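Local coordinates for vesicular integral-membrane protein VIP36 (Canis lupus familiaris, PDB 2E6V) that binds high-mannose glycans through its lumenal, calcium-dependent L-type lectin domain and takes part in sorting and transporting glycoproteins in the early secretory pathway, at residues A[28-33]-A[94-99]; A[112-117]-A[124-129]; A[117-122]-A[142-147]; A[130-135]-A[147-152]. All blocks are in the same frame, centred on the assembly; numbering follows the deposited sequence.

Contact 1: A[28-33]-A[94-99]; sequences DFQGST and LVPGPV
Asp28 OD2 is gripped twice, by a salt bridge from Arg93 NH2 and a hydrogen bond with His56 ND1, while CB of the same residue meets Leu94 CD1 at 4.1 Å. The backbone points CB at Leu94, and chi1 of -55°, with CG beside the backbone N, turns the carboxylate to those two partners. Leu94 and Gln30 carry most of the contact, the two leucine methyls serving different residues. CD1 goes to Asp28; CD2 lies along the opposing strand, 3.9 Å from Asp28 O and 4.0 Å from Gln30 CB. Gln30 and Leu94 run past each other in opposite senses, which brings the end of Gln30 to the leucine carbonyl, Gln30 CD lying 3.4 Å from Leu94 O. The glutamine reaches there because CG sits between the backbone N and the carbonyl carbon (chi1 81°) and the chain is extended beyond it. Pro96 crosses the end of this side chain at about a right angle, its CD turned to the amide. Beyond Gln30 the chain leaves the contact in a type II' turn to Thr33, with Gly31 at the positive-phi position. Residues 28-31 belong to an outermost strand of one of the two seven-stranded antiparallel sheets of this lectin domain, and its inner neighbour 49-55 bonds to it through the Asp28-Trp54 and Gln30-Ser52 backbones. The loop after strand 84-90 returns to this margin, Leu94 touching Trp54 of strand 49-55 as well, and Thr33 packs on strand 40-43 of the second sheet.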
# COMPACT_ATOMS: atom_id res chain seq x y z
N ASP A 28 11.71 -8.91 -4.13
CA ASP A 28 12.99 -8.46 -3.58
C ASP A 28 12.78 -7.42 -2.48
O ASP A 28 11.82 -6.64 -2.51
CB ASP A 28 13.88 -7.85 -4.68
CG ASP A 28 14.10 -8.79 -5.85
OD1 ASP A 28 15.12 -9.52 -5.84
OD2 ASP A 28 13.26 -8.82 -6.77
N PHE A 29 13.69 -7.45 -1.51
CA PHE A 29 13.67 -6.59 -0.35
C PHE A 29 14.91 -5.69 -0.27
O PHE A 29 15.91 -5.94 -0.93
CB PHE A 29 13.50 -7.42 0.94
CG PHE A 29 14.49 -8.55 1.11
CD1 PHE A 29 15.78 -8.32 1.61
CD2 PHE A 29 14.13 -9.86 0.82
CE1 PHE A 29 16.70 -9.38 1.79
CE2 PHE A 29 15.04 -10.92 0.98
CZ PHE A 29 16.33 -10.67 1.48
N GLN A 30 14.84 -4.64 0.54
CA GLN A 30 15.97 -3.76 0.77
C GLN A 30 15.76 -3.04 2.10
O GLN A 30 14.69 -3.14 2.70
CB GLN A 30 16.11 -2.76 -0.38
CG GLN A 30 15.21 -1.55 -0.32
CD GLN A 30 15.26 -0.72 -1.57
OE1 GLN A 30 16.33 -0.47 -2.15
NE2 GLN A 30 14.08 -0.28 -2.04
N GLY A 31 16.79 -2.31 2.54
CA GLY A 31 16.74 -1.62 3.80
C GLY A 31 16.67 -2.57 4.97
O GLY A 31 17.36 -3.58 4.99
N SER A 32 15.80 -2.27 5.93
CA SER A 32 15.82 -2.97 7.22
C SER A 32 15.14 -4.31 7.11
O SER A 32 15.25 -5.12 8.02
CB SER A 32 15.20 -2.10 8.34
OG SER A 32 14.02 -1.42 7.88
N THR A 33 14.45 -4.55 6.00
CA THR A 33 13.63 -5.75 5.80
C THR A 33 14.30 -7.09 6.06
O THR A 33 15.36 -7.36 5.54
CB THR A 33 13.01 -5.76 4.39
OG1 THR A 33 12.30 -4.53 4.18
CG2 THR A 33 12.05 -6.96 4.22
N LEU A 94 11.80 -0.86 -5.81
CA LEU A 94 13.08 -0.93 -5.07
C LEU A 94 13.90 0.37 -4.99
O LEU A 94 15.10 0.31 -4.77
CB LEU A 94 14.00 -2.03 -5.63
CG LEU A 94 14.02 -3.49 -5.17
CD1 LEU A 94 15.24 -4.20 -5.79
CD2 LEU A 94 14.08 -3.66 -3.67
N VAL A 95 13.26 1.52 -5.16
CA VAL A 95 13.97 2.79 -4.98
C VAL A 95 13.68 3.36 -3.59
O VAL A 95 12.57 3.77 -3.31
CB VAL A 95 13.63 3.84 -6.08
CG1 VAL A 95 14.36 5.18 -5.81
CG2 VAL A 95 13.96 3.30 -7.44
N PRO A 96 14.68 3.34 -2.69
CA PRO A 96 14.45 3.85 -1.34
C PRO A 96 14.11 5.33 -1.35
O PRO A 96 14.25 5.98 -2.38
CB PRO A 96 15.79 3.60 -0.62
CG PRO A 96 16.78 3.35 -1.69
CD PRO A 96 16.04 2.79 -2.86
N GLY A 97 13.63 5.85 -0.22
CA GLY A 97 13.14 7.19 -0.16
C GLY A 97 12.47 7.55 1.16
O GLY A 97 12.32 6.72 2.05
N PRO A 98 12.11 8.81 1.29
CA PRO A 98 11.52 9.32 2.50
C PRO A 98 10.02 9.03 2.65
O PRO A 98 9.43 9.38 3.67
CB PRO A 98 11.74 10.83 2.38
CG PRO A 98 11.70 11.09 0.93
CD PRO A 98 12.33 9.86 0.28
N VAL A 99 9.40 8.44 1.64
CA VAL A 99 7.95 8.21 1.77
C VAL A 99 7.66 6.81 2.34
O VAL A 99 7.45 5.83 1.59
CB VAL A 99 7.18 8.49 0.48
CG1 VAL A 99 5.69 8.54 0.77
CG2 VAL A 99 7.61 9.82 -0.12

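Contact 2: A[112-117]-A[124-129]; sequences FLDTYP and RVFPYI. With CA (calcium ion), chain H; MAN (alpha-D-mannopyranose), chain F; BMA (beta-D-mannopyranose), chain B.
Asp114 joins the calcium site to the sheet. Its carboxylate holds the calcium ion with both oxygens, OD1 at 2.6 Å and OD2 at 2.4 Å, and its backbone forms a hydrogen-bonded antiparallel pair with Tyr128: Tyr128 N to Asp114 O 2.9 Å, Asp114 N to Tyr128 O 3.0 Å. Tyr116 O is a further ligand, 2.2 Å from the calcium ion. OD2 also accepts the Tyr116 N-H on its anti side, 34° out of the carboxylate plane, an Asx turn that helps fix both the carboxylate and the carbonyl beside it. Asn118 and Asp145 with two waters complete the shell of seven ligand atoms. Phe126 packs against this site. Asp114 CG lies in the plane of the phenyl ring at its edge, 3.6 Å from Phe126 CE2, and carboxylate and ring stand almost perpendicular (86°). Pro117 CB covers one face in a CH-pi contact, 4.0 Å from the centroid of the Phe126 ring, and Tyr128 CB lies over the opposite face. A cis peptide precedes Pro127, whose CB approaches Thr115 CG2. Farther along the strands, Leu113 and Ile129 form the next, non-hydrogen-bonded pair on the other face of the sheet. The Tyr116 side chain, its CG anti to the backbone N (chi1 178°), places OH 3.0 Å from O6 of the chain F mannose in a hydrogen bond. One loop thus carries calcium ligands and a sugar contact together, as in the calcium-dependent carbohydrate site of legume-like, L-type lectins.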
# COMPACT_ATOMS: atom_id res chain seq x y z
N PHE A 112 -1.46 4.75 2.13
CA PHE A 112 -0.65 5.04 3.30
C PHE A 112 -1.38 4.61 4.54
O PHE A 112 -2.52 5.05 4.77
CB PHE A 112 -0.35 6.53 3.42
CG PHE A 112 0.40 7.10 2.26
CD1 PHE A 112 1.59 6.52 1.83
CD2 PHE A 112 -0.06 8.24 1.62
CE1 PHE A 112 2.27 7.05 0.78
CE2 PHE A 112 0.62 8.78 0.56
CZ PHE A 112 1.77 8.19 0.12
N LEU A 113 -0.73 3.77 5.34
CA LEU A 113 -1.22 3.40 6.68
C LEU A 113 -0.37 4.20 7.69
O LEU A 113 0.70 3.76 8.15
CB LEU A 113 -1.09 1.91 6.89
CG LEU A 113 -2.07 1.01 6.09
CD1 LEU A 113 -2.12 1.28 4.59
CD2 LEU A 113 -1.80 -0.47 6.29
N ASP A 114 -0.84 5.42 7.97
CA ASP A 114 -0.06 6.40 8.71
C ASP A 114 -0.44 6.23 10.17
O ASP A 114 -1.63 6.32 10.51
CB ASP A 114 -0.45 7.80 8.23
CG ASP A 114 0.49 8.92 8.72
OD1 ASP A 114 0.41 10.01 8.12
OD2 ASP A 114 1.30 8.75 9.67
N THR A 115 0.54 5.99 11.04
CA THR A 115 0.24 5.86 12.45
C THR A 115 0.60 7.09 13.33
O THR A 115 0.22 7.15 14.50
CB THR A 115 0.89 4.60 13.06
OG1 THR A 115 2.31 4.64 12.83
CG2 THR A 115 0.30 3.32 12.48
N TYR A 116 1.33 8.07 12.77
CA TYR A 116 1.79 9.20 13.57
C TYR A 116 1.38 10.53 12.98
O TYR A 116 1.68 10.82 11.83
CB TYR A 116 3.31 9.14 13.87
CG TYR A 116 3.79 10.34 14.66
CD1 TYR A 116 3.50 10.47 16.03
CD2 TYR A 116 4.50 11.39 14.03
CE1 TYR A 116 3.92 11.60 16.76
CE2 TYR A 116 4.93 12.50 14.73
CZ TYR A 116 4.63 12.61 16.09
OH TYR A 116 5.06 13.74 16.77
N PRO A 117 0.70 11.35 13.79
CA PRO A 117 0.27 12.68 13.38
C PRO A 117 1.44 13.67 13.40
O PRO A 117 1.73 14.26 14.45
CB PRO A 117 -0.76 13.04 14.44
CG PRO A 117 -0.36 12.25 15.65
CD PRO A 117 0.29 11.02 15.17
N ARG A 124 -7.50 15.31 13.02
CA ARG A 124 -7.63 13.99 12.48
C ARG A 124 -7.22 12.92 13.53
O ARG A 124 -6.16 13.02 14.17
CB ARG A 124 -6.70 13.92 11.28
CG ARG A 124 -7.18 13.10 10.14
CD ARG A 124 -5.96 12.53 9.44
NE ARG A 124 -5.67 13.03 8.10
CZ ARG A 124 -6.55 13.56 7.24
NH1 ARG A 124 -7.83 13.70 7.57
NH2 ARG A 124 -6.14 13.93 6.04
N VAL A 125 -8.07 11.91 13.67
CA VAL A 125 -7.77 10.74 14.51
C VAL A 125 -7.00 9.67 13.72
O VAL A 125 -7.41 9.23 12.65
CB VAL A 125 -9.07 10.14 15.14
CG1 VAL A 125 -8.75 8.91 16.08
CG2 VAL A 125 -9.85 11.24 15.90
N PHE A 126 -5.86 9.29 14.27
CA PHE A 126 -4.96 8.29 13.69
C PHE A 126 -5.16 6.96 14.41
O PHE A 126 -5.79 6.93 15.48
CB PHE A 126 -3.51 8.79 13.81
CG PHE A 126 -3.16 9.86 12.79
CD1 PHE A 126 -3.75 11.11 12.85
CD2 PHE A 126 -2.29 9.58 11.75
CE1 PHE A 126 -3.46 12.07 11.91
CE2 PHE A 126 -2.00 10.54 10.79
CZ PHE A 126 -2.58 11.78 10.87
N PRO A 127 -4.67 5.85 13.83
CA PRO A 127 -4.05 5.76 12.52
C PRO A 127 -5.04 6.12 11.44
O PRO A 127 -6.26 5.92 11.61
CB PRO A 127 -3.68 4.28 12.40
CG PRO A 127 -3.68 3.75 13.81
CD PRO A 127 -4.70 4.54 14.52
N TYR A 128 -4.51 6.63 10.34
CA TYR A 128 -5.30 7.13 9.24
C TYR A 128 -4.83 6.46 7.96
O TYR A 128 -3.64 6.38 7.69
CB TYR A 128 -5.12 8.66 9.15
CG TYR A 128 -6.16 9.35 8.32
CD1 TYR A 128 -7.43 9.65 8.84
CD2 TYR A 128 -5.90 9.71 7.01
CE1 TYR A 128 -8.41 10.31 8.06
CE2 TYR A 128 -6.86 10.37 6.21
CZ TYR A 128 -8.12 10.66 6.73
OH TYR A 128 -9.07 11.29 5.91
N ILE A 129 -5.78 5.98 7.17
CA ILE A 129 -5.49 5.40 5.88
C ILE A 129 -5.93 6.36 4.79
O ILE A 129 -7.02 6.92 4.86
CB ILE A 129 -6.24 4.09 5.71
CG1 ILE A 129 -5.81 3.10 6.80
CG2 ILE A 129 -6.06 3.53 4.27
CD1 ILE A 129 -6.27 1.73 6.59
CA CA H . 2.30 10.93 9.69
C1 MAN F . 9.21 14.20 16.07
C2 MAN F . 10.39 14.52 15.18
C3 MAN F . 10.39 16.04 15.00
C4 MAN F . 9.08 16.52 14.34
C5 MAN F . 7.86 15.95 15.08
C6 MAN F . 6.55 16.09 14.28
O2 MAN F . 10.14 13.91 13.91
O3 MAN F . 11.49 16.44 14.23
O4 MAN F . 9.04 17.94 14.29
O5 MAN F . 8.02 14.57 15.39
O6 MAN F . 5.45 16.23 15.16
C1 BMA B . 6.61 14.52 20.00
C2 BMA B . 7.37 15.17 18.82
C3 BMA B . 8.43 14.20 18.24
C4 BMA B . 9.22 13.52 19.34
C5 BMA B . 8.24 12.79 20.23
C6 BMA B . 8.96 11.90 21.25
O1 BMA B . 5.88 15.47 20.76
O2 BMA B . 7.94 16.42 19.19
O3 BMA B . 9.33 14.83 17.36
O4 BMA B . 10.20 12.66 18.81
O5 BMA B . 7.47 13.81 20.87
O6 BMA B . 8.61 12.24 22.58
O HOH W 1 3.75 9.27 10.00
O HOH W 2 3.49 11.52 7.69

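Contact 3: A[117-122]-A[142-147]; sequences PNDETT and HSKDGR. With CA (calcium ion), chain H; MAN (alpha-D-mannopyranose), chain C; MAN (alpha-D-mannopyranose), chain F.
Asn118 and Asp145 bind the calcium ion side by side, where two loops meet at the carbohydrate site of this legume-like lectin fold. Here the contact is tight. Asn118 OD1 binds the metal at 2.2 Å and Asp145 OD2 at 2.3 Å, and the aspartate also accepts from two successive backbone N-H groups: Asn118 N gives to the syn lone pair of Asp145 OD2 at 3.0 Å, while Asp119 N meets Asp145 OD1 from above the carboxylate plane at 3.3 Å. Metal and amide N-H groups together fix the carboxylate's rotation and would offset its charge. With its oxygen on calcium, the Asn118 amide sends ND2 to O4 of the chain C mannose, 2.6 Å away. His142 NE2 gives to that same O4 at 2.7 Å, with the sugar at the edge of the imidazole ring and Asn118 OD1 over one face; the amide and ring planes are 61° apart. O6 of the chain F mannose bonds to Asn118 O, and Asp83, Asp213 and Leu214 hold the bound sugar from other loops. The outer side is looser. Lys144 bends back at chi2 and chi3 (-58° and -100°) to a long salt bridge, NZ to Asp119 OD1 3.7 Å, and Arg147, whose salt bridge is to Glu123, brings its guanidinium edge near Thr122 OG1. A water links the two loops, hydrogen-bonded to Thr122 OG1 and donating to Asp145 OD1 at 2.7 Å.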
# COMPACT_ATOMS: atom_id res chain seq x y z
N PRO A 117 0.70 11.35 13.79
CA PRO A 117 0.27 12.68 13.38
C PRO A 117 1.44 13.67 13.40
O PRO A 117 1.73 14.26 14.45
CB PRO A 117 -0.76 13.04 14.44
CG PRO A 117 -0.36 12.25 15.65
CD PRO A 117 0.29 11.02 15.17
N ASN A 118 2.11 13.83 12.26
CA ASN A 118 3.23 14.73 12.18
C ASN A 118 2.75 16.19 12.30
O ASN A 118 3.40 17.04 12.91
CB ASN A 118 3.96 14.53 10.85
CG ASN A 118 4.58 13.18 10.72
OD1 ASN A 118 3.91 12.22 10.35
ND2 ASN A 118 5.88 13.08 11.02
N ASP A 119 1.59 16.46 11.71
CA ASP A 119 0.93 17.74 11.79
C ASP A 119 0.45 18.03 13.22
O ASP A 119 -0.53 17.44 13.70
CB ASP A 119 -0.23 17.76 10.81
CG ASP A 119 -0.94 19.06 10.78
OD1 ASP A 119 -0.54 20.01 11.51
OD2 ASP A 119 -1.91 19.14 10.01
N GLU A 120 1.13 18.96 13.88
CA GLU A 120 0.99 19.13 15.34
C GLU A 120 -0.38 19.65 15.80
O GLU A 120 -0.75 19.48 16.95
CB GLU A 120 2.13 19.99 15.91
CG GLU A 120 3.28 19.17 16.55
CD GLU A 120 4.57 20.00 16.78
OE1 GLU A 120 5.21 19.84 17.85
OE2 GLU A 120 4.94 20.81 15.88
N THR A 121 -1.13 20.29 14.91
CA THR A 121 -2.46 20.76 15.23
C THR A 121 -3.40 20.27 14.14
O THR A 121 -3.74 21.01 13.20
CB THR A 121 -2.53 22.30 15.32
OG1 THR A 121 -2.13 22.87 14.07
CG2 THR A 121 -1.61 22.85 16.50
N THR A 122 -3.75 19.00 14.26
CA THR A 122 -4.62 18.33 13.35
C THR A 122 -5.80 17.78 14.15
O THR A 122 -5.64 17.35 15.29
CB THR A 122 -3.88 17.18 12.61
OG1 THR A 122 -4.74 16.58 11.63
CG2 THR A 122 -3.39 16.11 13.58
N HIS A 142 5.39 14.96 4.30
CA HIS A 142 5.43 14.10 5.48
C HIS A 142 4.94 14.86 6.72
O HIS A 142 4.24 14.31 7.55
CB HIS A 142 6.86 13.56 5.68
CG HIS A 142 6.99 12.61 6.83
ND1 HIS A 142 6.47 11.33 6.80
CD2 HIS A 142 7.58 12.75 8.04
CE1 HIS A 142 6.71 10.73 7.95
NE2 HIS A 142 7.40 11.57 8.72
N SER A 143 5.27 16.15 6.78
CA SER A 143 4.98 17.01 7.93
C SER A 143 3.51 17.34 8.08
O SER A 143 3.10 17.83 9.13
CB SER A 143 5.75 18.33 7.79
OG SER A 143 4.97 19.26 7.02
N LYS A 144 2.72 17.13 7.03
CA LYS A 144 1.29 17.40 7.09
C LYS A 144 0.47 16.14 6.85
O LYS A 144 -0.68 16.20 6.41
CB LYS A 144 0.88 18.49 6.08
CG LYS A 144 1.71 19.77 6.09
CD LYS A 144 1.76 20.48 7.44
CE LYS A 144 0.80 21.66 7.53
NZ LYS A 144 0.91 22.23 8.90
N ASP A 145 1.09 14.99 7.11
CA ASP A 145 0.48 13.69 6.86
C ASP A 145 -0.11 13.52 5.46
O ASP A 145 -1.08 12.77 5.25
CB ASP A 145 -0.54 13.40 7.94
CG ASP A 145 0.05 13.55 9.33
OD1 ASP A 145 -0.43 14.44 10.07
OD2 ASP A 145 1.02 12.82 9.64
N GLY A 146 0.49 14.21 4.49
CA GLY A 146 0.11 14.10 3.09
C GLY A 146 -1.29 14.55 2.77
O GLY A 146 -1.82 14.24 1.71
N ARG A 147 -1.90 15.31 3.68
CA ARG A 147 -3.27 15.79 3.52
C ARG A 147 -3.54 16.58 2.22
O ARG A 147 -4.58 16.37 1.59
CB ARG A 147 -3.67 16.55 4.78
CG ARG A 147 -4.44 17.83 4.60
CD ARG A 147 -4.84 18.41 5.93
NE ARG A 147 -6.21 18.03 6.21
CZ ARG A 147 -6.68 17.64 7.39
NH1 ARG A 147 -5.88 17.56 8.44
NH2 ARG A 147 -7.96 17.34 7.49
CA CA H . 2.30 10.93 9.69
C1 MAN C . 10.98 12.79 13.52
C2 MAN C . 11.15 12.82 11.99
C3 MAN C . 9.82 12.56 11.28
C4 MAN C . 9.09 11.34 11.87
C5 MAN C . 9.06 11.43 13.41
C6 MAN C . 8.38 10.25 14.05
O2 MAN C . 12.11 11.88 11.52
O3 MAN C . 9.97 12.48 9.87
O4 MAN C . 7.78 11.38 11.41
O5 MAN C . 10.38 11.57 13.92
O6 MAN C . 9.10 9.07 13.76
C1 MAN F . 9.21 14.20 16.07
C2 MAN F . 10.39 14.52 15.18
C3 MAN F . 10.39 16.04 15.00
C4 MAN F . 9.08 16.52 14.34
C5 MAN F . 7.86 15.95 15.08
C6 MAN F . 6.55 16.09 14.28
O2 MAN F . 10.14 13.91 13.91
O3 MAN F . 11.49 16.44 14.23
O4 MAN F . 9.04 17.94 14.29
O5 MAN F . 8.02 14.57 15.39
O6 MAN F . 5.45 16.23 15.16
O HOH W 3 -3.01 15.15 10.01
O HOH W 2 3.49 11.52 7.69
O HOH W 1 3.75 9.27 10.00

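Contact 4: A[130-135]-A[147-152]; sequences SVMVNN and RWTELA
Val131 and Leu151 meet through both backbone and side chain: Leu151 N donates to Val131 O at 2.9 Å, almost straight (168°), and Val131 CG2 touches Leu151 CB. A second bond, Val131 N to Ala152 O at 3.2 Å, leaves the same edge of the strand. Farther along, Leu151 CD1 reaches Val133 CG2 at 3.4 Å. Met132 meets Thr149 instead. Extended throughout from chi1 -179°, it lays CG against Thr149 O at 3.3 Å, SD near Thr149 OG1 at 3.6 Å and the CE methyl against Thr149 CB at 3.7 Å. Between Thr149 and Val133 a water bridges the two chains, donating to Thr149 O at 2.6 Å and accepting from Val133 N. Glu150 OE1 lies 3.8 Å from Ser130 CB; the other carboxylate oxygen of this glutamate is tied to Arg124 in a salt bridge. The next shell positions these groups: Val131 and Leu151 pack on Ile194 of strand 189-194 in the second sheet, and Met132 rests on Phe112 of the neighbouring strand 109-114. Thr149 OG1 is weakly bonded to Gly146 O, linking it to the turn that carries Asp145. The chemistry is that of a loop joining the sheet: backbone bonds at Leu151 and Ala152 tie it to Val131, whereas before them, at Thr149, water and side-chain contacts serve instead.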
# COMPACT_ATOMS: atom_id res chain seq x y z
N SER A 130 -5.09 6.55 3.78
CA SER A 130 -5.41 7.45 2.66
C SER A 130 -4.76 6.98 1.37
O SER A 130 -3.79 6.20 1.38
CB SER A 130 -4.93 8.84 2.99
OG SER A 130 -3.55 8.80 3.23
N VAL A 131 -5.30 7.46 0.24
CA VAL A 131 -4.72 7.15 -1.07
C VAL A 131 -4.25 8.38 -1.78
O VAL A 131 -4.83 9.45 -1.64
CB VAL A 131 -5.68 6.36 -1.96
CG1 VAL A 131 -5.87 4.96 -1.37
CG2 VAL A 131 -7.03 7.09 -2.08
N MET A 132 -3.20 8.22 -2.57
CA MET A 132 -2.57 9.29 -3.29
C MET A 132 -2.18 8.72 -4.65
O MET A 132 -1.61 7.62 -4.73
CB MET A 132 -1.32 9.77 -2.53
CG MET A 132 -0.60 10.90 -3.17
SD MET A 132 0.96 11.36 -2.38
CE MET A 132 1.64 12.41 -3.68
N VAL A 133 -2.48 9.47 -5.69
CA VAL A 133 -2.18 9.08 -7.05
C VAL A 133 -1.22 10.14 -7.54
O VAL A 133 -1.45 11.32 -7.29
CB VAL A 133 -3.46 9.04 -7.93
CG1 VAL A 133 -3.10 8.74 -9.42
CG2 VAL A 133 -4.43 8.00 -7.40
N ASN A 134 -0.15 9.72 -8.19
CA ASN A 134 0.94 10.61 -8.58
C ASN A 134 1.42 10.31 -10.01
O ASN A 134 1.58 9.13 -10.39
CB ASN A 134 2.12 10.44 -7.60
CG ASN A 134 3.02 11.65 -7.53
OD1 ASN A 134 2.96 12.52 -8.38
ND2 ASN A 134 3.84 11.73 -6.46
N ASN A 135 1.67 11.38 -10.79
CA ASN A 135 2.29 11.29 -12.12
C ASN A 135 3.74 11.77 -12.13
O ASN A 135 4.29 12.14 -13.19
CB ASN A 135 1.47 12.08 -13.16
CG ASN A 135 1.50 13.59 -12.92
OD1 ASN A 135 1.94 14.09 -11.87
ND2 ASN A 135 1.02 14.33 -13.90
N ARG A 147 -1.90 15.31 3.68
CA ARG A 147 -3.27 15.79 3.52
C ARG A 147 -3.54 16.58 2.22
O ARG A 147 -4.58 16.37 1.59
CB ARG A 147 -3.67 16.55 4.78
CG ARG A 147 -4.44 17.83 4.60
CD ARG A 147 -4.84 18.41 5.93
NE ARG A 147 -6.21 18.03 6.21
CZ ARG A 147 -6.68 17.64 7.39
NH1 ARG A 147 -5.88 17.56 8.44
NH2 ARG A 147 -7.96 17.34 7.49
N TRP A 148 -2.63 17.48 1.82
CA TRP A 148 -2.83 18.25 0.56
C TRP A 148 -2.65 17.47 -0.76
O TRP A 148 -3.01 17.97 -1.81
CB TRP A 148 -2.06 19.58 0.59
CG TRP A 148 -2.60 20.42 1.70
CD1 TRP A 148 -2.22 20.38 3.02
CD2 TRP A 148 -3.71 21.32 1.63
NE1 TRP A 148 -3.01 21.22 3.77
CE2 TRP A 148 -3.94 21.81 2.96
CE3 TRP A 148 -4.53 21.79 0.59
CZ2 TRP A 148 -4.92 22.76 3.26
CZ3 TRP A 148 -5.52 22.73 0.89
CH2 TRP A 148 -5.70 23.20 2.22
N THR A 149 -2.19 16.23 -0.71
CA THR A 149 -2.08 15.40 -1.94
C THR A 149 -2.94 14.12 -1.94
O THR A 149 -2.83 13.27 -2.83
CB THR A 149 -0.60 15.01 -2.25
OG1 THR A 149 0.06 14.60 -1.03
CG2 THR A 149 0.16 16.21 -2.85
N GLU A 150 -3.82 13.98 -0.96
CA GLU A 150 -4.60 12.78 -0.85
C GLU A 150 -5.96 12.91 -1.58
O GLU A 150 -6.49 14.01 -1.72
CB GLU A 150 -4.74 12.38 0.64
CG GLU A 150 -6.08 12.72 1.31
CD GLU A 150 -6.00 12.97 2.84
OE1 GLU A 150 -5.00 12.59 3.49
OE2 GLU A 150 -6.97 13.54 3.39
N LEU A 151 -6.53 11.80 -2.02
CA LEU A 151 -7.82 11.83 -2.69
C LEU A 151 -8.98 11.52 -1.78
O LEU A 151 -10.10 11.92 -2.05
CB LEU A 151 -7.84 10.80 -3.82
CG LEU A 151 -6.79 11.05 -4.89
CD1 LEU A 151 -6.74 9.86 -5.83
CD2 LEU A 151 -7.19 12.33 -5.62
N ALA A 152 -8.70 10.77 -0.71
CA ALA A 152 -9.69 10.30 0.28
C ALA A 152 -8.93 9.54 1.37
O ALA A 152 -7.75 9.25 1.24
CB ALA A 152 -10.76 9.40 -0.38
O HOH W 4 -3.50 12.41 -5.16

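Contacts 2, 3 and 4 gather at one end of the domain, and contact 1 lies about 21 to 23 Å from each of them between centres. Contact 2 is the most buried; contact 1 is a surface contact, and contacts 3 and 4 are intermediate. Strand 128-135 serves contacts 2 and 4, which are tied by the Arg124-Glu150 salt bridge, while contacts 2 and 3 share Pro117, the calcium ion and two waters. Contacts 1 and 4 lie toward opposite margins of one sheet; Val99 of contact 1 packs on Phe112 of contact 2. Sugar binding belongs to the loops, calcium to loops and the end of strand 109-114, backbone pairing with apolar packing to the strands.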